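Local coordinates for protein probable tagatose 6-phosphate kinase (Sinorhizobium meliloti, PDB 3TXV) that probably serves carbohydrate metabolism, perhaps as a tagatose-6-phosphate kinase, and belongs with the GatZ/KbaZ-like subunits of tagatose-bisphosphate aldolase, at residues Pro230-Gly235 and Asp268-Asp273; Ile240-Ala245 and Arg276-Asp281; Met260-His265 and Asp281-Leu286; Pro290-Ala295 and Ala417-Tyr422. One frame throughout, in Å; residues are numbered along the deposited sequence.

All four contacts lie in or against an eight-stranded parallel barrel. Contact 3 joins its last two strands. Contact 2 packs the helix between those strands against a loop, and shares Asp281 with contact 3; their centres are about 11 Å apart. Contact 1 lies at the barrel mouth, about 9 Å from contact 2 between centres, and the two meet through the side chain of Gln270. Pro230 CB of contact 1 lies 3.4 Å from Phe283 CE1 of contact 3. Contact 4 is centred about 12 Å from contact 1, and Asp268 OD2 accepts from Gly291 N, 2.5 Å away. His265, in contact 3, may belong to a vacant metal site; Asp268 lies nearby without touching it.

Contact 1: residues Pro230-Gly235 and Asp268-Asp273; sequences PGVEFG and DYQTPD
Phe234 and Tyr269 bring together two loops at the C-terminal mouth of the barrel. One follows strand 223-227, the other strand 261-264. The rings form a T-shaped stack. Tyr269 turns its CD2-CE2 edge to one face of Phe234, with CE2 3.8 Å above the ring plane and over its centre. The Phe234 and Tyr269 centroids are 5.1 Å apart and the planes stand at 87°. Phe234 has CG between its backbone N and carbonyl carbon (chi1 59°), and this brings the ring face against that edge. Phe234 CE1 meets Asp268 CB at 3.6 Å, obliquely.

The two loops leave neighbouring strands at the end of the barrel where the active sites of TIM-type barrels lie. Here residues 233-234 also pair with strand 239-240 in a small antiparallel hairpin. Gln270 reaches toward that hairpin. A bend at chi2 (-85°) lays the amide against Val232, with Gln270 NE2 3.4 Å from Val232 CG1. This is packing only; NE2 bonds to Ile240 O, and OE1 accepts from Tyr242 N. The two bonds fix the rotation of the amide.

The other polar ends also look outward from the contact. Asp268 OD2 accepts from the backbone N of Gly289 and of Gly291, around the start of helix 290-310. Tyr269 OH bonds to Tyr353 O, and the Phe294 ring meets Tyr269 in a further edge-to-face pair.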
# COMPACT_ATOMS: atom_id res chain seq x y z
N PRO A 230 1.78 3.96 -15.91
CA PRO A 230 2.95 4.56 -16.56
C PRO A 230 3.92 3.52 -17.16
O PRO A 230 4.94 3.90 -17.75
CB PRO A 230 3.64 5.30 -15.41
CG PRO A 230 2.99 4.75 -14.12
CD PRO A 230 2.03 3.68 -14.49
N GLY A 231 3.58 2.23 -17.02
CA GLY A 231 4.40 1.12 -17.51
C GLY A 231 5.39 0.69 -16.43
O GLY A 231 6.60 0.83 -16.59
N VAL A 232 4.87 0.22 -15.30
CA VAL A 232 5.65 -0.54 -14.33
C VAL A 232 4.80 -1.74 -13.99
O VAL A 232 3.65 -1.56 -13.64
CB VAL A 232 5.98 0.25 -13.04
CG1 VAL A 232 6.97 1.38 -13.32
CG2 VAL A 232 4.70 0.75 -12.34
N GLU A 233 5.35 -2.94 -14.15
CA GLU A 233 4.70 -4.16 -13.66
C GLU A 233 5.72 -4.82 -12.70
O GLU A 233 6.89 -4.44 -12.69
CB GLU A 233 4.27 -5.12 -14.81
CG GLU A 233 3.32 -4.55 -15.96
CD GLU A 233 2.10 -5.50 -16.38
OE1 GLU A 233 1.11 -5.03 -17.00
OE2 GLU A 233 2.10 -6.72 -16.05
N PHE A 234 5.27 -5.78 -11.89
CA PHE A 234 6.19 -6.78 -11.29
C PHE A 234 5.52 -8.16 -11.22
O PHE A 234 4.32 -8.26 -11.01
CB PHE A 234 6.73 -6.36 -9.91
CG PHE A 234 5.67 -6.11 -8.90
CD1 PHE A 234 5.26 -4.82 -8.62
CD2 PHE A 234 5.08 -7.17 -8.21
CE1 PHE A 234 4.26 -4.58 -7.69
CE2 PHE A 234 4.07 -6.97 -7.28
CZ PHE A 234 3.65 -5.68 -7.01
N GLY A 235 6.30 -9.22 -11.43
CA GLY A 235 5.75 -10.59 -11.43
C GLY A 235 6.11 -11.33 -10.16
O GLY A 235 6.49 -10.69 -9.19
N ASP A 268 6.33 -0.65 -6.49
CA ASP A 268 7.05 -1.63 -5.67
C ASP A 268 8.21 -2.24 -6.41
O ASP A 268 8.08 -2.54 -7.61
CB ASP A 268 6.11 -2.71 -5.23
CG ASP A 268 5.06 -2.20 -4.28
OD1 ASP A 268 4.08 -1.56 -4.75
OD2 ASP A 268 5.21 -2.42 -3.06
N TYR A 269 9.33 -2.38 -5.70
CA TYR A 269 10.56 -3.03 -6.18
C TYR A 269 11.25 -2.28 -7.28
O TYR A 269 12.15 -2.81 -7.90
CB TYR A 269 10.34 -4.50 -6.65
CG TYR A 269 9.48 -5.32 -5.73
CD1 TYR A 269 9.92 -5.64 -4.46
CD2 TYR A 269 8.22 -5.73 -6.12
CE1 TYR A 269 9.14 -6.34 -3.55
CE2 TYR A 269 7.40 -6.45 -5.23
CZ TYR A 269 7.88 -6.75 -3.94
OH TYR A 269 7.14 -7.48 -3.04
N GLN A 270 10.83 -1.06 -7.58
CA GLN A 270 11.49 -0.33 -8.68
C GLN A 270 12.86 0.19 -8.20
O GLN A 270 13.04 0.41 -7.00
CB GLN A 270 10.60 0.79 -9.24
CG GLN A 270 9.40 0.31 -10.03
CD GLN A 270 9.70 0.03 -11.51
OE1 GLN A 270 10.47 0.72 -12.15
NE2 GLN A 270 9.08 -0.98 -12.05
N THR A 271 13.81 0.38 -9.12
CA THR A 271 15.15 0.90 -8.73
C THR A 271 15.11 2.38 -8.34
O THR A 271 14.51 3.19 -9.05
CB THR A 271 16.20 0.80 -9.87
OG1 THR A 271 15.83 1.67 -10.97
CG2 THR A 271 16.41 -0.67 -10.34
N PRO A 272 15.77 2.76 -7.22
CA PRO A 272 15.84 4.15 -6.78
C PRO A 272 15.89 5.15 -7.94
O PRO A 272 15.34 6.26 -7.82
CB PRO A 272 17.15 4.22 -5.99
CG PRO A 272 17.46 2.77 -5.60
CD PRO A 272 16.42 1.87 -6.25
N ASP A 273 16.55 4.76 -9.02
CA ASP A 273 16.69 5.57 -10.21
C ASP A 273 15.34 5.75 -10.89
O ASP A 273 14.85 6.89 -11.03
CB ASP A 273 17.68 4.92 -11.16
CG ASP A 273 18.61 5.93 -11.82
OD1 ASP A 273 19.48 6.47 -11.08
OD2 ASP A 273 18.45 6.18 -13.05

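Contact 2: residues Ile240-Ala245 and Arg276-Asp281; sequences IAYDRA and RELVAD
Tyr242 OH donates a hydrogen bond to Asp281 OD2 at 2.5 Å. Asp281 OD2 accepts through its anti lone pair, on the side away from OD1. The phenol ring and the carboxylate are turned 58° apart. Asp281 OD1 forms a long, weak salt bridge with Arg244 NH1 at 3.2 Å. OD1 lies well out of the guanidinium plane, so the attraction is one of charge alone, without a directed hydrogen bond. Glu277 OE1 is 4.5 Å from Arg244 NE, too far for an ion pair, but 3.4 Å from Arg244 CD. The aliphatic part of the arginine therefore runs between two acidic groups, and the guanidinium would probably favour their ionised form.

Asp281 is the first residue to leave helical geometry at the end of helix 272-280, which lies between strands 261-264 and 283-288. The loop 240-245 leaves the hairpin strand 239-240 and lies along the last turn of this helix. Tyr242 has CG anti to its backbone N (chi1 173°), and this carries the ring across to the helix.

Leu278 CD2 sits over the centre of the Tyr242 ring, 3.5 Å from its centroid and 2° off the ring normal, a CH-pi contact. Arg244 CA borders the opposite face near the rim. At the ring edge, Tyr242 CE2 meets the backbone C of Glu277 at 3.6 Å. Val232 and Ala247 also touch the Tyr242 side chain.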
# COMPACT_ATOMS: atom_id res chain seq x y z
N ILE A 240 9.60 -5.19 -14.12
CA ILE A 240 9.73 -4.39 -15.36
C ILE A 240 9.99 -2.97 -14.92
O ILE A 240 9.20 -2.39 -14.18
CB ILE A 240 8.43 -4.39 -16.19
CG1 ILE A 240 7.94 -5.80 -16.57
CG2 ILE A 240 8.54 -3.42 -17.38
CD1 ILE A 240 8.94 -6.71 -17.20
N ALA A 241 11.11 -2.41 -15.35
CA ALA A 241 11.47 -1.04 -15.00
C ALA A 241 10.73 0.03 -15.83
O ALA A 241 10.40 -0.20 -17.00
CB ALA A 241 12.98 -0.86 -15.15
N TYR A 242 10.50 1.18 -15.22
CA TYR A 242 9.92 2.37 -15.85
C TYR A 242 10.72 2.87 -17.04
O TYR A 242 11.84 3.34 -16.89
CB TYR A 242 9.79 3.49 -14.80
CG TYR A 242 9.35 4.86 -15.31
CD1 TYR A 242 8.29 5.00 -16.21
CD2 TYR A 242 9.99 6.02 -14.84
CE1 TYR A 242 7.89 6.25 -16.66
CE2 TYR A 242 9.59 7.29 -15.29
CZ TYR A 242 8.54 7.40 -16.19
OH TYR A 242 8.15 8.63 -16.63
N ASP A 243 10.12 2.78 -18.22
CA ASP A 243 10.74 3.30 -19.42
C ASP A 243 10.28 4.72 -19.67
O ASP A 243 9.11 4.97 -19.99
CB ASP A 243 10.45 2.39 -20.62
CG ASP A 243 11.49 2.54 -21.71
OD1 ASP A 243 11.77 3.68 -22.14
OD2 ASP A 243 12.06 1.51 -22.12
N ARG A 244 11.21 5.65 -19.49
CA ARG A 244 10.96 7.09 -19.60
C ARG A 244 10.49 7.45 -21.01
O ARG A 244 9.59 8.29 -21.19
CB ARG A 244 12.22 7.86 -19.20
CG ARG A 244 12.00 9.33 -18.91
CD ARG A 244 13.05 9.86 -17.91
NE ARG A 244 13.71 11.09 -18.36
CZ ARG A 244 13.11 12.14 -18.95
NH1 ARG A 244 11.79 12.16 -19.14
NH2 ARG A 244 13.83 13.20 -19.33
N ALA A 245 11.06 6.78 -22.01
CA ALA A 245 10.61 6.91 -23.39
C ALA A 245 9.15 6.50 -23.55
O ALA A 245 8.33 7.31 -23.98
CB ALA A 245 11.51 6.12 -24.34
N ARG A 276 13.06 7.97 -9.18
CA ARG A 276 13.35 9.42 -9.24
C ARG A 276 12.79 9.97 -10.55
O ARG A 276 12.16 11.04 -10.58
CB ARG A 276 14.86 9.71 -9.12
N GLU A 277 12.98 9.21 -11.61
CA GLU A 277 12.43 9.57 -12.89
C GLU A 277 10.90 9.61 -12.84
O GLU A 277 10.27 10.52 -13.40
CB GLU A 277 12.95 8.63 -13.99
CG GLU A 277 14.46 8.74 -14.26
CD GLU A 277 14.94 7.97 -15.50
OE1 GLU A 277 14.16 7.19 -16.11
OE2 GLU A 277 16.12 8.13 -15.89
N LEU A 278 10.28 8.66 -12.14
CA LEU A 278 8.83 8.67 -12.09
C LEU A 278 8.31 10.01 -11.56
O LEU A 278 7.36 10.56 -12.10
CB LEU A 278 8.27 7.51 -11.29
CG LEU A 278 7.96 6.21 -12.05
CD1 LEU A 278 7.77 5.05 -11.08
CD2 LEU A 278 6.74 6.28 -12.96
N VAL A 279 8.98 10.53 -10.53
CA VAL A 279 8.54 11.75 -9.86
C VAL A 279 8.75 12.94 -10.76
O VAL A 279 7.78 13.64 -11.07
CB VAL A 279 9.28 11.99 -8.55
CG1 VAL A 279 8.97 13.39 -8.03
CG2 VAL A 279 8.86 10.94 -7.54
N ALA A 280 9.99 13.18 -11.17
CA ALA A 280 10.30 14.14 -12.22
C ALA A 280 9.21 14.19 -13.33
O ALA A 280 8.65 15.27 -13.62
CB ALA A 280 11.65 13.81 -12.82
N ASP A 281 8.89 13.04 -13.93
CA ASP A 281 7.89 13.01 -15.02
C ASP A 281 6.43 13.14 -14.57
O ASP A 281 5.50 12.96 -15.36
CB ASP A 281 8.07 11.77 -15.89
CG ASP A 281 9.48 11.61 -16.34
OD1 ASP A 281 10.21 12.64 -16.35
OD2 ASP A 281 9.87 10.48 -16.68

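Contact 3: residues Met260-His265 and Asp281-Leu286; sequences MVFEAH and DGFAIL
Glu263 and Ile285 are neighbours in strands 261-264 and 283-288, the last two of the barrel. Their side chains share one sheet face, and Ile285 CG2 meets Glu263 OE1 at 3.4 Å. Glu263 CG is anti to the backbone N (chi1 -178°), and the extended chain carries the carboxylate toward His265. His265 NE2 bonds to Glu263 OE2 at 2.8 Å, with OE2 close to the imidazole plane. Lys127 pairs with OE1 and Lys287 with OE2. Replacing Glu263 by alanine is likely to leave Lys127 and Lys287 without their charge partner and the His265 ring freer to turn. His265 may, with His95 and Glu178, form a metal site that is empty here.

Helix 272-280 connects the strands in a beta-alpha-beta crossover. It ends in a Schellman motif with Gly282 at C-prime. Gly282 O accepts from Phe262 N at 3.0 Å. Phe262 O accepts from Ile285 N, almost straight (175°), and weakly from Ala284 N. Ala264 N donates to Ile285 O at 2.7 Å.

On the other sheet face, Phe262 and Phe283 run side by side. Their planes are 30° apart but displaced, with little overlap; Phe262 CD2 meets Phe283 CE1 at 3.6 Å. Leu250 touches both.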
# COMPACT_ATOMS: atom_id res chain seq x y z
N MSE A 260 -3.01 19.12 -11.08
CA MSE A 260 -3.19 17.69 -11.11
C MSE A 260 -1.89 17.00 -11.38
O MSE A 260 -1.16 17.38 -12.28
CB MSE A 260 -4.18 17.31 -12.20
CG MSE A 260 -5.61 17.32 -11.72
SE MSE A 260 -6.78 16.37 -12.93
CE MSE A 260 -5.93 14.60 -12.84
N VAL A 261 -1.62 15.96 -10.60
CA VAL A 261 -0.47 15.09 -10.86
C VAL A 261 -0.98 13.69 -11.17
O VAL A 261 -2.16 13.43 -11.01
CB VAL A 261 0.46 15.05 -9.64
CG1 VAL A 261 0.90 16.46 -9.25
CG2 VAL A 261 -0.24 14.40 -8.47
N PHE A 262 -0.09 12.79 -11.58
CA PHE A 262 -0.44 11.36 -11.62
C PHE A 262 -0.11 10.56 -10.35
O PHE A 262 0.99 10.66 -9.82
CB PHE A 262 0.21 10.68 -12.81
CG PHE A 262 -0.32 11.15 -14.12
CD1 PHE A 262 -1.67 11.46 -14.26
CD2 PHE A 262 0.52 11.25 -15.23
CE1 PHE A 262 -2.16 11.89 -15.49
CE2 PHE A 262 0.05 11.68 -16.44
CZ PHE A 262 -1.29 12.00 -16.58
N GLU A 263 -1.08 9.79 -9.87
CA GLU A 263 -0.82 8.71 -8.94
C GLU A 263 -0.43 7.47 -9.71
O GLU A 263 -1.09 7.08 -10.71
CB GLU A 263 -2.06 8.39 -8.14
CG GLU A 263 -1.86 7.31 -7.11
CD GLU A 263 -2.85 7.39 -5.96
OE1 GLU A 263 -2.97 8.47 -5.32
OE2 GLU A 263 -3.51 6.35 -5.68
N ALA A 264 0.65 6.84 -9.25
CA ALA A 264 1.08 5.57 -9.84
C ALA A 264 1.06 4.42 -8.83
O ALA A 264 1.57 4.54 -7.71
CB ALA A 264 2.42 5.71 -10.53
N HIS A 265 0.42 3.32 -9.22
CA HIS A 265 0.37 2.13 -8.36
C HIS A 265 1.42 1.14 -8.83
O HIS A 265 1.81 1.15 -9.99
CB HIS A 265 -1.02 1.48 -8.40
CG HIS A 265 -2.11 2.30 -7.76
ND1 HIS A 265 -3.32 1.74 -7.37
CD2 HIS A 265 -2.18 3.61 -7.44
CE1 HIS A 265 -4.07 2.69 -6.84
NE2 HIS A 265 -3.41 3.83 -6.87
N ASP A 281 8.89 13.04 -13.93
CA ASP A 281 7.89 13.01 -15.02
C ASP A 281 6.43 13.14 -14.57
O ASP A 281 5.50 12.96 -15.36
CB ASP A 281 8.07 11.77 -15.89
CG ASP A 281 9.48 11.61 -16.34
OD1 ASP A 281 10.21 12.64 -16.35
OD2 ASP A 281 9.87 10.48 -16.68
N GLY A 282 6.25 13.44 -13.29
CA GLY A 282 4.93 13.77 -12.78
C GLY A 282 4.03 12.64 -12.30
O GLY A 282 2.84 12.87 -11.98
N PHE A 283 4.57 11.42 -12.26
CA PHE A 283 3.90 10.37 -11.53
C PHE A 283 4.35 10.67 -10.13
O PHE A 283 5.33 10.13 -9.66
CB PHE A 283 4.33 9.01 -12.06
CG PHE A 283 4.27 8.93 -13.54
CD1 PHE A 283 3.06 8.64 -14.18
CD2 PHE A 283 5.38 9.23 -14.32
CE1 PHE A 283 2.98 8.62 -15.58
CE2 PHE A 283 5.32 9.19 -15.71
CZ PHE A 283 4.12 8.88 -16.34
N ALA A 284 3.65 11.59 -9.50
CA ALA A 284 4.17 12.27 -8.32
C ALA A 284 3.71 11.64 -7.03
O ALA A 284 4.25 11.92 -5.97
CB ALA A 284 3.80 13.74 -8.33
N ILE A 285 2.67 10.81 -7.12
CA ILE A 285 2.24 10.04 -5.97
C ILE A 285 2.54 8.61 -6.31
O ILE A 285 2.09 8.09 -7.35
CB ILE A 285 0.75 10.18 -5.69
CG1 ILE A 285 0.43 11.60 -5.22
CG2 ILE A 285 0.35 9.14 -4.69
CD1 ILE A 285 -0.94 12.02 -5.54
N LEU A 286 3.33 8.00 -5.42
CA LEU A 286 3.93 6.70 -5.59
C LEU A 286 3.37 5.77 -4.55
O LEU A 286 3.70 5.88 -3.38
CB LEU A 286 5.43 6.82 -5.37
CG LEU A 286 6.15 7.70 -6.38
CD1 LEU A 286 7.42 8.24 -5.78
CD2 LEU A 286 6.43 6.90 -7.67

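Contact 4: residues Pro290-Ala295 and Ala417-Tyr422; sequences PGLTFA and AVLQDY
Val418 carries most of this apolar contact, by setting its two methyls against helix 290-295 at different points. Val418 CG1 is anti to the backbone N (chi1 -171°) and meets Leu292 CD2 at 4.0 Å. Val418 CG2 lies beside the backbone N and meets Ala295 CB at 3.6 Å. Val418 CG2 also lies 3.8 Å from the carbonyl O of Gly291. The two methyls thus bridge residues one turn apart on the facing helix. Without the two methyls, as with an alanine here, a gap is likely to open beside Ala295, and Leu292 would probably have less to pack on.

Gly291 presents its backbone to Val418, and its N bonds to Asp268 OD2. The two segments run nearly antiparallel, at 151°, with axes 9.9 Å apart at closest approach.

Leu419 comes next. Leu419 CD2 meets Leu292 CD2 at 3.5 Å, methyl to methyl, and the two side chains cross at about a right angle. Both leucines also touch Ile26 of barrel strand 23-26 and residues of helix 31-43. Further along, Asp421 turns to Pro272 and Leu275 of helix 272-280. Helix 407-424 therefore touches both helix 31-43 and helix 272-280 on the outside of the barrel. Helix 290-310 directly follows the last strand and begins the long helical stretch that separates the two segments.

The side chain of Tyr422 packs on Leu275 and Pro24, and its OH makes a weak hydrogen bond to Thr267 O.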
# COMPACT_ATOMS: atom_id res chain seq x y z
N PRO A 290 3.63 -3.63 -1.04
CA PRO A 290 4.17 -4.97 -1.03
C PRO A 290 5.65 -4.97 -0.89
O PRO A 290 6.22 -5.77 -0.21
CB PRO A 290 3.75 -5.46 -2.38
CG PRO A 290 2.47 -4.84 -2.60
CD PRO A 290 2.38 -3.61 -1.79
N GLY A 291 6.29 -4.02 -1.50
CA GLY A 291 7.70 -3.92 -1.33
C GLY A 291 8.04 -3.70 0.12
O GLY A 291 9.14 -3.89 0.47
N LEU A 292 7.13 -3.26 0.95
CA LEU A 292 7.53 -2.80 2.24
C LEU A 292 7.42 -3.92 3.20
O LEU A 292 8.18 -4.02 4.09
CB LEU A 292 6.61 -1.70 2.70
CG LEU A 292 6.80 -0.40 1.98
CD1 LEU A 292 5.70 0.48 2.24
CD2 LEU A 292 8.00 0.19 2.46
N THR A 293 6.44 -4.76 3.00
CA THR A 293 6.26 -5.97 3.82
C THR A 293 7.07 -7.13 3.27
O THR A 293 7.39 -8.09 3.99
CB THR A 293 4.82 -6.40 3.84
OG1 THR A 293 4.27 -6.28 2.50
CG2 THR A 293 4.02 -5.56 4.83
N PHE A 294 7.38 -7.07 1.98
CA PHE A 294 8.32 -7.99 1.41
C PHE A 294 9.66 -7.89 2.20
O PHE A 294 10.13 -8.88 2.73
CB PHE A 294 8.48 -7.72 -0.09
CG PHE A 294 9.51 -8.57 -0.76
CD1 PHE A 294 10.86 -8.24 -0.68
CD2 PHE A 294 9.13 -9.73 -1.43
CE1 PHE A 294 11.84 -9.06 -1.29
CE2 PHE A 294 10.07 -10.53 -2.05
CZ PHE A 294 11.44 -10.20 -1.99
N ALA A 295 10.24 -6.69 2.29
CA ALA A 295 11.47 -6.49 3.07
C ALA A 295 11.34 -6.89 4.57
O ALA A 295 12.25 -7.55 5.15
CB ALA A 295 11.91 -5.08 2.94
N ALA A 417 15.19 0.80 4.54
CA ALA A 417 15.98 0.75 3.30
C ALA A 417 15.12 0.94 2.02
O ALA A 417 15.54 1.61 1.08
CB ALA A 417 16.83 -0.51 3.24
N VAL A 418 13.92 0.37 2.00
CA VAL A 418 12.97 0.57 0.91
C VAL A 418 12.50 2.01 0.95
O VAL A 418 12.66 2.75 -0.02
CB VAL A 418 11.76 -0.38 1.02
CG1 VAL A 418 10.90 -0.33 -0.23
CG2 VAL A 418 12.21 -1.83 1.34
N LEU A 419 11.99 2.42 2.10
CA LEU A 419 11.52 3.79 2.34
C LEU A 419 12.47 4.92 1.99
O LEU A 419 12.04 5.92 1.45
CB LEU A 419 11.10 3.98 3.79
CG LEU A 419 9.80 3.34 4.23
CD1 LEU A 419 9.44 3.94 5.57
CD2 LEU A 419 8.70 3.55 3.21
N GLN A 420 13.75 4.76 2.32
CA GLN A 420 14.77 5.74 1.93
C GLN A 420 14.64 6.09 0.46
O GLN A 420 14.71 7.28 0.11
CB GLN A 420 16.20 5.23 2.18
CG GLN A 420 16.97 5.87 3.36
CD GLN A 420 18.46 5.42 3.43
OE1 GLN A 420 19.00 5.10 4.52
NE2 GLN A 420 19.12 5.40 2.27
N ASP A 421 14.44 5.10 -0.41
CA ASP A 421 14.46 5.39 -1.84
C ASP A 421 13.25 6.21 -2.27
O ASP A 421 13.33 6.99 -3.21
CB ASP A 421 14.59 4.12 -2.70
CG ASP A 421 15.88 3.34 -2.42
OD1 ASP A 421 16.95 3.95 -2.21
OD2 ASP A 421 15.80 2.08 -2.42
N TYR A 422 12.13 6.05 -1.58
CA TYR A 422 10.92 6.77 -1.94
C TYR A 422 11.05 8.23 -1.55
O TYR A 422 10.72 9.11 -2.35
CB TYR A 422 9.67 6.10 -1.38
CG TYR A 422 9.31 4.87 -2.18
CD1 TYR A 422 9.85 3.62 -1.86
CD2 TYR A 422 8.46 4.94 -3.28
CE1 TYR A 422 9.55 2.49 -2.60
CE2 TYR A 422 8.15 3.80 -4.04
CZ TYR A 422 8.70 2.58 -3.69
OH TYR A 422 8.42 1.43 -4.41